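Local coordinates for protein glyoxylate reductase (Paecilomyces sp. J18, PDB 3WNV) that probably reduces glyoxylate to glycolate with a nicotinamide cofactor, as a member of the D-isomer-specific 2-hydroxyacid dehydrogenase family, at residues A5-G10 / I52-S57. Numbering follows the deposited sequence.
Sequences AALLIG and IAIYRS
A6, L7 and L8 pair in parallel with A53, I54 and Y55 of strand 51-57. L7 N donates to A53 O (2.9 Å) and L7 O accepts from Y55 N (2.8 Å); two residues on, I9 N reaches Y55 O almost straight, at 173° about the hydrogen. A5 O closes the row at the other end by taking the N-H of I52. Weaker CA-H...O contacts, each 3.2 Å, join A6 CA to A53 O and I54 CA to L7 O. Past the last bridge a water donates to I9 O (2.9 Å) and accepts from S57 OG (2.7 Å). The alternate polar groups, on A6 and L8, turn outward to strand 27-31. L8 and Y55, both with CG anti to the backbone N (chi1 164° and 177°), run side by side under helices 16-21 and 297-317, CD1 to CD1 3.3 Å, while Y55 OH bonds to N85. On the other face I9 CG1 packs on I54 CG2; R56 NH1 hydrogen-bonds N91 OD1 and its guanidinium makes a cation-pi contact with F67. With these inward backbone groups satisfied, the five-stranded sheet, separate from that of the NAD-binding domain, carries apolar side chains on both faces: A6, L8, A53 and Y55 against L7 and I54.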
loop_
_atom_site.group_PDB
_atom_site.type_symbol
_atom_site.label_atom_id
_atom_site.label_comp_id
_atom_site.label_asym_id
_atom_site.label_seq_id
_atom_site.Cartn_x
_atom_site.Cartn_y
_atom_site.Cartn_z
ATOM N N ALA A 5 2.159 -29.924 0.387
ATOM C CA ALA A 5 3.154 -29.062 -0.259
ATOM C C ALA A 5 2.851 -27.585 -0.037
ATOM O O ALA A 5 1.684 -27.196 0.163
ATOM C CB ALA A 5 3.254 -29.384 -1.740
ATOM N N ALA A 6 3.889 -26.757 -0.080
ATOM C CA ALA A 6 3.708 -25.311 -0.134
ATOM C C ALA A 6 4.267 -24.766 -1.461
ATOM O O ALA A 6 5.293 -25.234 -1.943
ATOM C CB ALA A 6 4.390 -24.621 1.030
ATOM N N LEU A 7 3.603 -23.773 -2.040
ATOM C CA LEU A 7 4.029 -23.259 -3.335
ATOM C C LEU A 7 4.393 -21.787 -3.220
ATOM O O LEU A 7 3.602 -20.968 -2.727
ATOM C CB LEU A 7 2.906 -23.434 -4.359
ATOM C CG LEU A 7 3.126 -22.725 -5.695
ATOM C CD1 LEU A 7 4.301 -23.354 -6.433
ATOM C CD2 LEU A 7 1.834 -22.829 -6.557
ATOM N N LEU A 8 5.590 -21.445 -3.680
ATOM C CA LEU A 8 6.051 -20.053 -3.621
ATOM C C LEU A 8 5.831 -19.409 -4.996
ATOM O O LEU A 8 6.335 -19.927 -5.995
ATOM C CB LEU A 8 7.555 -20.060 -3.333
ATOM C CG LEU A 8 8.261 -18.705 -3.626
ATOM C CD1 LEU A 8 7.652 -17.490 -2.900
ATOM C CD2 LEU A 8 9.784 -18.777 -3.308
ATOM N N ILE A 9 5.066 -18.317 -5.052
ATOM C CA ILE A 9 4.882 -17.581 -6.303
ATOM C C ILE A 9 5.839 -16.398 -6.273
ATOM O O ILE A 9 5.788 -15.591 -5.356
ATOM C CB ILE A 9 3.469 -16.948 -6.446
ATOM C CG1 ILE A 9 2.334 -17.964 -6.174
ATOM C CG2 ILE A 9 3.330 -16.340 -7.861
ATOM C CD1 ILE A 9 2.290 -19.130 -7.103
ATOM N N GLY A 10 6.707 -16.282 -7.269
ATOM C CA GLY A 10 7.600 -15.139 -7.292
ATOM C C GLY A 10 8.832 -15.398 -6.444
ATOM O O GLY A 10 9.262 -16.540 -6.325
ATOM N N ILE A 52 -1.095 -27.223 -0.084
ATOM C CA ILE A 52 -2.042 -26.766 0.948
ATOM C C ILE A 52 -1.930 -25.268 1.179
ATOM O O ILE A 52 -2.891 -24.614 1.596
ATOM C CB ILE A 52 -1.843 -27.525 2.296
ATOM C CG1 ILE A 52 -2.878 -27.112 3.351
ATOM C CG2 ILE A 52 -0.464 -27.291 2.862
ATOM C CD1 ILE A 52 -2.762 -27.946 4.635
ATOM N N ALA A 53 -0.760 -24.702 0.895
ATOM C CA ALA A 53 -0.559 -23.276 1.165
ATOM C C ALA A 53 0.300 -22.626 0.106
ATOM O O ALA A 53 1.218 -23.245 -0.409
ATOM C CB ALA A 53 0.069 -23.083 2.508
ATOM N N ILE A 54 0.064 -21.339 -0.135
ATOM C CA ILE A 54 0.755 -20.629 -1.201
ATOM C C ILE A 54 1.324 -19.364 -0.607
ATOM O O ILE A 54 0.610 -18.629 0.084
ATOM C CB ILE A 54 -0.228 -20.216 -2.311
ATOM C CG1 ILE A 54 -0.624 -21.426 -3.167
ATOM C CG2 ILE A 54 0.392 -19.112 -3.206
ATOM C CD1 ILE A 54 -1.771 -21.068 -4.169
ATOM N N TYR A 55 2.594 -19.086 -0.881
ATOM C CA TYR A 55 3.182 -17.795 -0.539
ATOM C C TYR A 55 3.119 -16.954 -1.789
ATOM O O TYR A 55 3.581 -17.406 -2.840
ATOM C CB TYR A 55 4.682 -18.003 -0.187
ATOM C CG TYR A 55 5.450 -16.708 0.118
ATOM C CD1 TYR A 55 5.703 -15.753 -0.875
ATOM C CD2 TYR A 55 5.978 -16.487 1.382
ATOM C CE1 TYR A 55 6.430 -14.556 -0.596
ATOM C CE2 TYR A 55 6.692 -15.313 1.682
ATOM C CZ TYR A 55 6.902 -14.353 0.686
ATOM O OH TYR A 55 7.628 -13.228 0.992
ATOM N N ARG A 56 2.603 -15.717 -1.696
ATOM C CA ARG A 56 2.679 -14.832 -2.847
ATOM C C ARG A 56 2.921 -13.432 -2.356
ATOM O O ARG A 56 2.835 -13.154 -1.149
ATOM C CB ARG A 56 1.384 -14.892 -3.684
ATOM C CG ARG A 56 0.173 -14.250 -3.011
ATOM C CD ARG A 56 -1.036 -14.262 -3.944
ATOM N NE ARG A 56 -0.820 -13.440 -5.163
ATOM C CZ ARG A 56 -1.088 -12.128 -5.247
ATOM N NH1 ARG A 56 -1.542 -11.452 -4.193
ATOM N NH2 ARG A 56 -0.910 -11.482 -6.404
ATOM N N SER A 57 3.178 -12.519 -3.287
ATOM C CA SER A 57 3.392 -11.111 -2.915
ATOM C C SER A 57 2.740 -10.120 -3.887
ATOM O O SER A 57 2.327 -10.506 -4.990
ATOM C CB SER A 57 4.876 -10.822 -2.861
ATOM O OG SER A 57 5.463 -11.034 -4.148
HETATM O O HOH W 1 6.797 -13.351 -3.864
#